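Glycerol kinase, putative (Plasmodium falciparum, PDB 2W40) probably catalyses the ATP-dependent phosphorylation of glycerol to sn-glycerol 3-phosphate, as expected of an FGGY-family kinase. Local coordinates at residues I293-N298 against K302-L307; Q256-F259 against A264-T267; T185-S188 against L192-I195; S221-F226 against A449-L454. All blocks are in the same frame, centred on the assembly; numbering follows the deposited sequence.

Interaction 1 (I293-N298 against K302-L307); sequences ICYKFN and KPKYAL. With GOL (glycerol), chain B; EDO (1,2-ethanediol), chain D.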
loop_
_atom_site.group_PDB
_atom_site.type_symbol
_atom_site.label_atom_id
_atom_site.label_comp_id
_atom_site.label_asym_id
_atom_site.label_seq_id
_atom_site.Cartn_x
_atom_site.Cartn_y
_atom_site.Cartn_z
ATOM N N ILE C 293 7.193 34.573 -9.904
ATOM C CA ILE C 293 6.956 35.454 -11.030
ATOM C C ILE C 293 5.911 34.741 -11.933
ATOM O O ILE C 293 6.102 33.524 -12.232
ATOM C CB ILE C 293 8.184 35.711 -11.898
ATOM C CG1 ILE C 293 9.330 36.384 -11.141
ATOM C CG2 ILE C 293 7.755 36.483 -13.154
ATOM C CD1 ILE C 293 9.035 37.705 -10.673
ATOM N N CYS C 294 4.789 35.382 -12.276
ATOM C CA CYS C 294 3.880 34.815 -13.244
ATOM C C CYS C 294 4.410 34.940 -14.687
ATOM O O CYS C 294 4.533 33.926 -15.424
ATOM C CB CYS C 294 2.510 35.440 -13.108
ATOM S SG CYS C 294 1.155 34.403 -13.733
ATOM N N TYR C 295 4.772 36.156 -15.100
ATOM C CA TYR C 295 5.391 36.388 -16.413
ATOM C C TYR C 295 5.902 37.826 -16.430
ATOM O O TYR C 295 5.443 38.667 -15.660
ATOM C CB TYR C 295 4.377 36.085 -17.550
ATOM C CG TYR C 295 3.008 36.748 -17.361
ATOM C CD1 TYR C 295 2.823 38.107 -17.633
ATOM C CD2 TYR C 295 1.959 36.064 -16.795
ATOM C CE1 TYR C 295 1.607 38.694 -17.354
ATOM C CE2 TYR C 295 0.737 36.684 -16.564
ATOM C CZ TYR C 295 0.573 37.987 -16.862
ATOM O OH TYR C 295 -0.687 38.639 -16.602
ATOM N N LYS C 296 6.791 38.108 -17.369
ATOM C CA LYS C 296 7.271 39.440 -17.726
ATOM C C LYS C 296 7.595 39.288 -19.175
ATOM O O LYS C 296 8.613 38.813 -19.521
ATOM C CB LYS C 296 8.532 39.849 -16.922
ATOM C CG LYS C 296 9.105 41.225 -17.263
ATOM C CD LYS C 296 10.340 41.541 -16.503
ATOM C CE LYS C 296 11.079 42.622 -17.171
ATOM N NZ LYS C 296 12.232 43.182 -16.416
ATOM N N PHE C 297 6.705 39.764 -20.039
ATOM C CA PHE C 297 6.926 39.520 -21.449
ATOM C C PHE C 297 8.197 40.238 -21.993
ATOM O O PHE C 297 8.988 39.620 -22.709
ATOM C CB PHE C 297 5.647 39.950 -22.306
ATOM C CG PHE C 297 4.495 38.996 -22.254
ATOM C CD1 PHE C 297 4.225 38.214 -21.167
ATOM C CD2 PHE C 297 3.620 38.897 -23.309
ATOM C CE1 PHE C 297 3.139 37.387 -21.086
ATOM C CE2 PHE C 297 2.539 38.013 -23.248
ATOM C CZ PHE C 297 2.285 37.285 -22.108
ATOM N N ASN C 298 8.230 41.561 -21.810
ATOM C CA ASN C 298 9.246 42.452 -22.335
ATOM C C ASN C 298 10.073 43.114 -21.243
ATOM O O ASN C 298 9.640 43.260 -20.092
ATOM C CB ASN C 298 8.587 43.551 -23.194
ATOM C CG ASN C 298 7.845 42.976 -24.405
ATOM O OD1 ASN C 298 8.294 42.002 -25.072
ATOM N ND2 ASN C 298 6.690 43.564 -24.689
ATOM N N LYS C 302 6.815 45.936 -15.981
ATOM C CA LYS C 302 6.779 45.421 -14.642
ATOM C C LYS C 302 6.242 43.952 -14.659
ATOM O O LYS C 302 5.268 43.630 -15.337
ATOM C CB LYS C 302 5.908 46.292 -13.712
ATOM C CG LYS C 302 6.331 47.752 -13.618
ATOM C CD LYS C 302 5.531 48.450 -12.542
ATOM C CE LYS C 302 5.940 49.925 -12.370
ATOM N NZ LYS C 302 5.134 50.528 -11.188
ATOM N N PRO C 303 6.870 43.064 -13.884
ATOM C CA PRO C 303 6.373 41.710 -13.870
ATOM C C PRO C 303 5.025 41.557 -13.219
ATOM O O PRO C 303 4.678 42.343 -12.320
ATOM C CB PRO C 303 7.438 40.973 -13.043
ATOM C CG PRO C 303 8.081 41.957 -12.246
ATOM C CD PRO C 303 8.010 43.241 -12.969
ATOM N N LYS C 304 4.271 40.542 -13.615
ATOM C CA LYS C 304 3.097 40.111 -12.872
ATOM C C LYS C 304 3.578 38.938 -11.998
ATOM O O LYS C 304 4.349 38.105 -12.440
ATOM C CB LYS C 304 1.968 39.660 -13.777
ATOM C CG LYS C 304 1.437 40.783 -14.741
ATOM C CD LYS C 304 0.965 42.062 -14.055
ATOM C CE LYS C 304 0.447 43.156 -15.061
ATOM N NZ LYS C 304 -0.992 43.003 -15.300
ATOM N N TYR C 305 3.156 39.010 -10.759
ATOM C CA TYR C 305 3.463 38.036 -9.726
ATOM C C TYR C 305 2.342 37.041 -9.528
ATOM O O TYR C 305 1.247 37.220 -9.975
ATOM C CB TYR C 305 3.821 38.769 -8.428
ATOM C CG TYR C 305 5.124 39.434 -8.502
ATOM C CD1 TYR C 305 6.284 38.715 -8.187
ATOM C CD2 TYR C 305 5.253 40.782 -8.867
ATOM C CE1 TYR C 305 7.526 39.346 -8.229
ATOM C CE2 TYR C 305 6.490 41.460 -8.870
ATOM C CZ TYR C 305 7.643 40.750 -8.560
ATOM O OH TYR C 305 8.895 41.292 -8.640
ATOM N N ALA C 306 2.633 36.018 -8.745
ATOM C CA ALA C 306 1.695 34.938 -8.472
ATOM C C ALA C 306 1.987 34.366 -7.082
ATOM O O ALA C 306 3.082 34.535 -6.509
ATOM C CB ALA C 306 1.703 33.852 -9.495
ATOM N N LEU C 307 0.991 33.709 -6.547
ATOM C CA LEU C 307 1.069 32.790 -5.362
ATOM C C LEU C 307 0.871 31.426 -5.915
ATOM O O LEU C 307 0.033 31.228 -6.789
ATOM C CB LEU C 307 0.063 33.138 -4.276
ATOM C CG LEU C 307 0.455 34.181 -3.318
ATOM C CD1 LEU C 307 -0.718 34.500 -2.287
ATOM C CD2 LEU C 307 1.737 33.899 -2.512
HETATM C C1 GOL B . 4.144 41.617 -17.979
HETATM O O1 GOL B . 4.529 41.189 -19.244
HETATM C C2 GOL B . 3.106 42.659 -18.308
HETATM O O2 GOL B . 3.146 43.322 -17.068
HETATM C C3 GOL B . 1.760 42.066 -18.772
HETATM O O3 GOL B . 1.701 41.555 -20.133
HETATM C C1 EDO D . 14.158 40.171 -17.371
HETATM O O1 EDO D . 13.903 40.747 -16.049
HETATM C C2 EDO D . 15.100 41.064 -18.168
HETATM O O2 EDO D . 14.309 42.202 -18.518
HETATM O O HOH W 1 -0.906 41.021 -17.593
#

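Interaction 2 (Q256-F259 against A264-T267); sequences QAIF and AKCT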
loop_
_atom_site.group_PDB
_atom_site.type_symbol
_atom_site.label_atom_id
_atom_site.label_comp_id
_atom_site.label_asym_id
_atom_site.label_seq_id
_atom_site.Cartn_x
_atom_site.Cartn_y
_atom_site.Cartn_z
ATOM N N GLN C 256 -3.938 29.657 -20.358
ATOM C CA GLN C 256 -5.304 29.706 -19.779
ATOM C C GLN C 256 -5.778 31.206 -19.809
ATOM O O GLN C 256 -6.877 31.517 -19.290
ATOM C CB GLN C 256 -5.278 29.211 -18.368
ATOM C CG GLN C 256 -5.152 27.743 -18.112
ATOM C CD GLN C 256 -6.492 27.036 -18.133
ATOM O OE1 GLN C 256 -6.636 25.959 -17.584
ATOM N NE2 GLN C 256 -7.410 27.597 -18.800
ATOM N N ALA C 257 -4.933 32.128 -20.239
ATOM C CA ALA C 257 -5.179 33.618 -20.229
ATOM C C ALA C 257 -5.559 34.168 -18.849
ATOM O O ALA C 257 -6.444 35.000 -18.765
ATOM C CB ALA C 257 -6.291 34.052 -21.239
ATOM N N ILE C 258 -4.893 33.688 -17.787
ATOM C CA ILE C 258 -5.145 34.189 -16.457
ATOM C C ILE C 258 -4.204 35.397 -16.250
ATOM O O ILE C 258 -3.179 35.446 -15.536
ATOM C CB ILE C 258 -5.179 33.094 -15.386
ATOM C CG1 ILE C 258 -3.821 32.608 -15.200
ATOM C CG2 ILE C 258 -6.309 31.923 -15.660
ATOM C CD1 ILE C 258 -3.623 32.130 -13.661
ATOM N N PHE C 259 -4.574 36.483 -16.910
ATOM C CA PHE C 259 -3.788 37.692 -16.957
ATOM C C PHE C 259 -4.229 38.766 -16.014
ATOM O O PHE C 259 -3.501 39.775 -15.872
ATOM C CB PHE C 259 -3.844 38.293 -18.400
ATOM C CG PHE C 259 -3.318 37.394 -19.479
ATOM C CD1 PHE C 259 -2.051 36.856 -19.370
ATOM C CD2 PHE C 259 -4.074 37.024 -20.568
ATOM C CE1 PHE C 259 -1.536 36.084 -20.419
ATOM C CE2 PHE C 259 -3.587 36.213 -21.574
ATOM C CZ PHE C 259 -2.348 35.704 -21.477
ATOM N N ALA C 264 -7.066 32.589 -11.355
ATOM C CA ALA C 264 -6.350 31.360 -10.894
ATOM C C ALA C 264 -6.531 30.174 -11.805
ATOM O O ALA C 264 -7.614 29.962 -12.341
ATOM C CB ALA C 264 -6.745 30.962 -9.554
ATOM N N LYS C 265 -5.467 29.375 -11.957
ATOM C CA LYS C 265 -5.551 28.111 -12.708
ATOM C C LYS C 265 -4.924 27.003 -11.868
ATOM O O LYS C 265 -4.097 27.237 -10.996
ATOM C CB LYS C 265 -4.908 28.210 -14.034
ATOM C CG LYS C 265 -3.343 28.392 -13.981
ATOM C CD LYS C 265 -2.625 27.001 -14.082
ATOM C CE LYS C 265 -1.119 27.099 -13.906
ATOM N NZ LYS C 265 -0.588 25.793 -13.538
ATOM N N CYS C 266 -5.260 25.797 -12.227
ATOM C CA CYS C 266 -4.678 24.596 -11.655
ATOM C C CYS C 266 -4.398 23.596 -12.762
ATOM O O CYS C 266 -5.294 23.260 -13.531
ATOM C CB CYS C 266 -5.592 24.038 -10.606
ATOM S SG CYS C 266 -4.865 22.644 -9.752
ATOM N N THR C 267 -3.129 23.174 -12.896
ATOM C CA THR C 267 -2.706 22.194 -13.831
ATOM C C THR C 267 -2.480 20.867 -13.137
ATOM O O THR C 267 -1.778 20.819 -12.120
ATOM C CB THR C 267 -1.379 22.647 -14.563
ATOM O OG1 THR C 267 -1.562 23.932 -15.256
ATOM C CG2 THR C 267 -0.923 21.605 -15.554
#

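Interaction 3 (T185-S188 against L192-I195); sequences TNAS and LMDI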
loop_
_atom_site.group_PDB
_atom_site.type_symbol
_atom_site.label_atom_id
_atom_site.label_comp_id
_atom_site.label_asym_id
_atom_site.label_seq_id
_atom_site.Cartn_x
_atom_site.Cartn_y
_atom_site.Cartn_z
ATOM N N THR C 185 10.874 33.602 -14.910
ATOM C CA THR C 185 10.073 32.568 -14.237
ATOM C C THR C 185 10.913 31.372 -13.737
ATOM O O THR C 185 10.825 31.023 -12.546
ATOM C CB THR C 185 8.845 32.101 -15.026
ATOM O OG1 THR C 185 9.239 31.325 -16.186
ATOM C CG2 THR C 185 7.989 33.330 -15.412
ATOM N N ASN C 186 11.802 30.852 -14.603
ATOM C CA ASN C 186 12.692 29.798 -14.194
ATOM C C ASN C 186 13.712 30.261 -13.153
ATOM O O ASN C 186 13.971 29.524 -12.194
ATOM C CB ASN C 186 13.399 29.200 -15.406
ATOM C CG ASN C 186 12.542 28.092 -16.089
ATOM O OD1 ASN C 186 12.314 27.031 -15.498
ATOM N ND2 ASN C 186 12.139 28.319 -17.311
ATOM N N ALA C 187 14.229 31.476 -13.320
ATOM C CA ALA C 187 15.191 32.011 -12.342
ATOM C C ALA C 187 14.550 32.101 -10.953
ATOM O O ALA C 187 15.247 31.962 -9.925
ATOM C CB ALA C 187 15.798 33.349 -12.747
ATOM N N SER C 188 13.242 32.354 -10.884
ATOM C CA SER C 188 12.530 32.531 -9.605
ATOM C C SER C 188 12.354 31.190 -8.811
ATOM O O SER C 188 11.905 31.206 -7.667
ATOM C CB SER C 188 11.185 33.191 -9.856
ATOM O OG SER C 188 10.208 32.260 -10.282
ATOM N N LEU C 192 17.966 31.467 -5.776
ATOM C CA LEU C 192 19.118 32.345 -6.005
ATOM C C LEU C 192 18.773 33.757 -6.508
ATOM O O LEU C 192 19.685 34.601 -6.580
ATOM C CB LEU C 192 20.147 31.741 -6.935
ATOM C CG LEU C 192 20.588 30.356 -6.577
ATOM C CD1 LEU C 192 21.457 29.872 -7.748
ATOM C CD2 LEU C 192 21.302 30.352 -5.216
ATOM N N MET C 193 17.507 33.983 -6.939
ATOM C CA MET C 193 17.156 35.253 -7.519
ATOM C C MET C 193 16.442 36.111 -6.458
ATOM O O MET C 193 15.597 35.587 -5.735
ATOM C CB MET C 193 16.201 35.032 -8.671
ATOM C CG MET C 193 15.997 36.284 -9.512
ATOM S SD MET C 193 14.670 36.149 -10.743
ATOM C CE MET C 193 13.188 36.417 -9.699
ATOM N N ASP C 194 16.688 37.412 -6.487
ATOM C CA ASP C 194 15.967 38.424 -5.719
ATOM C C ASP C 194 14.593 38.598 -6.403
ATOM O O ASP C 194 14.531 38.998 -7.587
ATOM C CB ASP C 194 16.724 39.712 -5.696
ATOM C CG ASP C 194 16.023 40.774 -4.780
ATOM O OD1 ASP C 194 14.794 40.968 -4.856
ATOM O OD2 ASP C 194 16.764 41.465 -4.007
ATOM N N ILE C 195 13.540 38.176 -5.712
ATOM C CA ILE C 195 12.172 38.180 -6.305
ATOM C C ILE C 195 11.619 39.561 -6.702
ATOM O O ILE C 195 10.732 39.658 -7.536
ATOM C CB ILE C 195 11.197 37.473 -5.319
ATOM C CG1 ILE C 195 9.860 37.040 -5.965
ATOM C CG2 ILE C 195 10.849 38.263 -4.100
ATOM C CD1 ILE C 195 10.022 36.133 -7.137
HETATM O O HOH W 2 15.043 32.178 -7.081
#

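Interaction 4 (S221-F226 against A449-L454); sequences SNCSNF and AVLAGL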
loop_
_atom_site.group_PDB
_atom_site.type_symbol
_atom_site.label_atom_id
_atom_site.label_comp_id
_atom_site.label_asym_id
_atom_site.label_seq_id
_atom_site.Cartn_x
_atom_site.Cartn_y
_atom_site.Cartn_z
ATOM N N SER C 221 13.640 38.346 -20.266
ATOM C CA SER C 221 12.160 38.390 -20.232
ATOM C C SER C 221 11.635 37.167 -21.025
ATOM O O SER C 221 12.390 36.417 -21.694
ATOM C CB SER C 221 11.634 39.739 -20.819
ATOM O OG SER C 221 11.923 39.777 -22.213
ATOM N N ASN C 222 10.355 36.892 -20.894
ATOM C CA ASN C 222 9.776 35.699 -21.493
ATOM C C ASN C 222 9.669 35.707 -23.042
ATOM O O ASN C 222 9.708 34.658 -23.659
ATOM C CB ASN C 222 8.383 35.379 -20.901
ATOM C CG ASN C 222 8.439 35.045 -19.405
ATOM O OD1 ASN C 222 7.879 35.732 -18.547
ATOM N ND2 ASN C 222 9.177 33.999 -19.107
ATOM N N CYS C 223 9.490 36.900 -23.627
ATOM C CA CYS C 223 9.562 37.085 -25.067
ATOM C C CYS C 223 10.928 37.779 -25.317
ATOM O O CYS C 223 11.161 38.892 -24.869
ATOM C CB CYS C 223 8.458 38.029 -25.454
ATOM S SG CYS C 223 6.792 37.427 -25.254
ATOM N N SER C 224 11.820 37.150 -26.054
ATOM C CA SER C 224 13.189 37.678 -26.195
ATOM C C SER C 224 13.925 37.008 -27.341
ATOM O O SER C 224 13.432 36.089 -27.903
ATOM C CB SER C 224 13.950 37.581 -24.837
ATOM O OG SER C 224 15.061 38.509 -24.799
ATOM N N ASN C 225 15.107 37.480 -27.692
ATOM C CA ASN C 225 15.981 36.813 -28.637
ATOM C C ASN C 225 16.866 35.882 -27.833
ATOM O O ASN C 225 17.852 36.326 -27.260
ATOM C CB ASN C 225 16.820 37.820 -29.355
ATOM C CG ASN C 225 17.678 37.189 -30.461
ATOM O OD1 ASN C 225 17.653 35.992 -30.610
ATOM N ND2 ASN C 225 18.377 38.016 -31.281
ATOM N N PHE C 226 16.470 34.631 -27.783
ATOM C CA PHE C 226 17.284 33.591 -27.139
ATOM C C PHE C 226 18.364 32.969 -28.030
ATOM O O PHE C 226 19.191 32.172 -27.548
ATOM C CB PHE C 226 16.392 32.518 -26.533
ATOM C CG PHE C 226 15.540 32.985 -25.398
ATOM C CD1 PHE C 226 16.038 33.041 -24.084
ATOM C CD2 PHE C 226 14.237 33.440 -25.622
ATOM C CE1 PHE C 226 15.238 33.583 -23.064
ATOM C CE2 PHE C 226 13.463 33.898 -24.597
ATOM C CZ PHE C 226 13.948 34.007 -23.352
ATOM N N ALA C 449 3.910 28.800 -27.227
ATOM C CA ALA C 449 3.697 29.171 -28.635
ATOM C C ALA C 449 3.222 30.596 -28.669
ATOM O O ALA C 449 3.591 31.338 -29.542
ATOM C CB ALA C 449 2.676 28.206 -29.223
ATOM N N VAL C 450 2.388 30.983 -27.693
ATOM C CA VAL C 450 1.924 32.383 -27.585
ATOM C C VAL C 450 3.118 33.356 -27.407
ATOM O O VAL C 450 3.216 34.386 -28.137
ATOM C CB VAL C 450 0.785 32.597 -26.503
ATOM C CG1 VAL C 450 0.537 34.123 -26.202
ATOM C CG2 VAL C 450 -0.507 31.800 -26.927
ATOM N N LEU C 451 3.992 33.042 -26.454
ATOM C CA LEU C 451 5.067 33.948 -26.204
ATOM C C LEU C 451 5.992 34.041 -27.444
ATOM O O LEU C 451 6.388 35.132 -27.833
ATOM C CB LEU C 451 5.870 33.514 -24.936
ATOM C CG LEU C 451 5.242 33.562 -23.566
ATOM C CD1 LEU C 451 6.150 32.677 -22.625
ATOM C CD2 LEU C 451 5.084 34.969 -23.127
ATOM N N ALA C 452 6.342 32.904 -28.046
ATOM C CA ALA C 452 7.252 32.861 -29.164
ATOM C C ALA C 452 6.663 33.687 -30.366
ATOM O O ALA C 452 7.336 34.539 -30.983
ATOM C CB ALA C 452 7.546 31.439 -29.542
ATOM N N GLY C 453 5.388 33.420 -30.672
ATOM C CA GLY C 453 4.698 34.165 -31.702
ATOM C C GLY C 453 4.594 35.632 -31.500
ATOM O O GLY C 453 4.723 36.425 -32.419
ATOM N N LEU C 454 4.278 36.030 -30.304
ATOM C CA LEU C 454 4.180 37.463 -29.964
ATOM C C LEU C 454 5.526 38.150 -30.191
ATOM O O LEU C 454 5.577 39.241 -30.756
ATOM C CB LEU C 454 3.727 37.656 -28.572
ATOM C CG LEU C 454 2.191 37.495 -28.339
ATOM C CD1 LEU C 454 1.873 37.489 -26.814
ATOM C CD2 LEU C 454 1.251 38.485 -29.121
#

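Interaction 1 (I293-N298 against K302-L307)
K304 lies along the phenol of Y295: the first two carbons of its chain meet the ring and the next two meet glycerol. CB sits over one face of the Y295 ring, 4.0 Å from the ring centroid and 25° off the ring normal, a CH-pi contact displaced toward the rim. CG drops closer to that rim, with Y295 CE1 3.3 Å from K304 CG. A bend at chi2 (-56°) then takes the chain off the aromatic, and CD and then CE approach the bound glycerol, K304 CE lying 3.4 Å from GOL O2. A second bend, at chi4, leaves NZ donating to a water that is also hydrogen-bonded to Y295 OH, a hydroxyl with a further partner in N277. Carbon over the ring and water at the tip thus join the two.

The backbone of the hairpin is irregular here. C294 N donates to K304 O at 2.8 Å, and Y295 N turns to the same oxygen in a weaker bond, while K304 N returns a bond to Y295 O at 3.0 Å, straighter than that of C294. Two residues facing one is the classic beta bulge. Beside the bulge I293 and Y305 form a non-hydrogen-bonded pair whose side chains set out divergently, yet I293 CD1 returns to Y305 CE1 obliquely, 3.3 Å away. The connecting loop grips glycerol at two hydroxyls: F297 N donates to GOL O1 at 2.7 Å and GOL O2 donates to K302 O. Chemically, the lysine packs its methylenes on a buried tyrosine while its charged nitrogen is still met by a polar partner, a water.

Interaction 2 (Q256-F259 against A264-T267)
I258 drives its CD1 into the start of the strand beginning at A264, and the tight part of the contact gathers round that single methyl. I258 CD1 is 3.7 Å from K265 N and 3.8 Å from K265 CG, with A264 CA 4.0 Å from the same carbon. The branch gets there because CG1 stands between the backbone N and the carbonyl carbon (chi1 71°), a position that sends it off the turn and toward the strand. The lysine crosses it at about a right angle, so the isoleucine tip meets the first methylenes of K265 rather than running along them.

The looser part belongs to Q256, which offers little more than CG, 4.1 Å from K265 CB. Nothing here opens to solvent: all four touching residues are buried, and the difference is one of closeness alone. Between the two side chains the backbone reverses sharply. A257 ends helix 248-255 with a Schellman motif, and I258 follows as the centre of an inverse gamma turn, which together carry the chain from the helix back toward strand 264-268.

Beyond its packed methylenes K265 bends at chi2 and leaves the contact. Its NZ donates to T267 OG1 at 2.7 Å, to F273 O and, weakly, to Q249, while T267 OG1 is also hydrogen-bonded to D414. The chemistry is thus divided along one side chain: the aliphatic stem supplies an apolar surface for I258, and the buried ammonium is met by oxygen acceptors, an environment that would be expected to offset the cost of burying it.

Interaction 3 (T185-S188 against L192-I195)
M193 reaches back to the end of helix 184-187 and lays its thioether along A187 and S188. Its chain runs out extended, with CG anti to the backbone N (chi1 -169°) and chi2 also near trans, and only the last torsion, chi3 at 79°, bends. That shape gives each atom its own neighbour: CB is 3.5 Å from A187 O, SD rests against A187 CB at 3.6 Å, and the bend turns CE onto S188 CB at 3.8 Å. I195 adds the tip of its longer branch, CD1, from farther along the loop, 4.2 Å from S188 CB.

The serine meets these residues through carbon, CA as well as CB. With OG placed between the backbone N and the carbonyl carbon (chi1 81°), the hydroxyl folds back on its own helix and donates to T185 O at 2.7 Å; OG is also hydrogen-bonded to T292. Polar contact between the two segments passes through one water, which donates to A187 O and accepts from M193 N at 3.1 Å.

I219 packs against A187 and M193, so the thioether is set into an apolar layer. The arrangement is that of a short helix whose C-terminal end is covered by the loop that follows it. Both segments lie in the N-terminal FGGY range, and I293, from the C-terminal range, packs onto S188, M193 and I195 where the two meet.

Interaction 4 (S221-F226 against A449-L454)
L451 spreads its two methyls against N222 and C223. CD1 is 3.9 Å from N222 CB, and CD2 approaches both residues, 4.0 Å from N222 CB and 3.7 Å from C223 SG. The leucine's CG is anti to its carbonyl carbon (chi1 -67°), and chi2 near trans carries the fork outward from helix 443-455. C223 meets the same side chain nearer its root: its sulfur also lies 4.0 Å from L451 CB and 3.5 Å from L451 O, close to the helix backbone itself. C223 and L451 have the nearest CA atoms, 5.6 Å apart, so at this one point the chain before strand 225-228 comes close to the helix.

The two segments come from the N-terminal and C-terminal halves of the FGGY kinase, so this small apolar patch joins the two actin-like domains of the sugar kinase/Hsp70/actin fold. L451 is also packed against I246 at the end of strand 241-247 and I254 of helix 248-255, which places it at the junction between the domains, a region that in this superfamily commonly accommodates their relative movement.

N222 uses only its CB on the leucine. Its amide turns the other way, accepting from K296 N through OD1 and donating from ND2 to C245 O, with a weak additional bond to D183. Both ends of the carboxamide are thereby engaged, which would be expected to hold the group's rotation. F297 leans on L451 from the neighbouring loop and reaches L454 as well.

From the N terminus, interaction 3 comes first, closing a three-residue turn after helix 184-187. Segment 221-226 then opens interaction 4, whose partner arrives 222 residues later and which encloses the two remaining contacts. Within that span, interaction 2 closes over the four residues 260-263 in the connection from helix 248-255 to strand 264-268, and interaction 1 follows in series as the 290-295/304-311 hairpin; none of the four cross. The hairpin is where they meet in space: Y305 OH reaches I195 O of interaction 3, F297 O takes the backbone N of C223 in interaction 4, and Y295 packs on F259 of interaction 2. The edge of the C-terminal sheet is thereby tied to N-terminal elements.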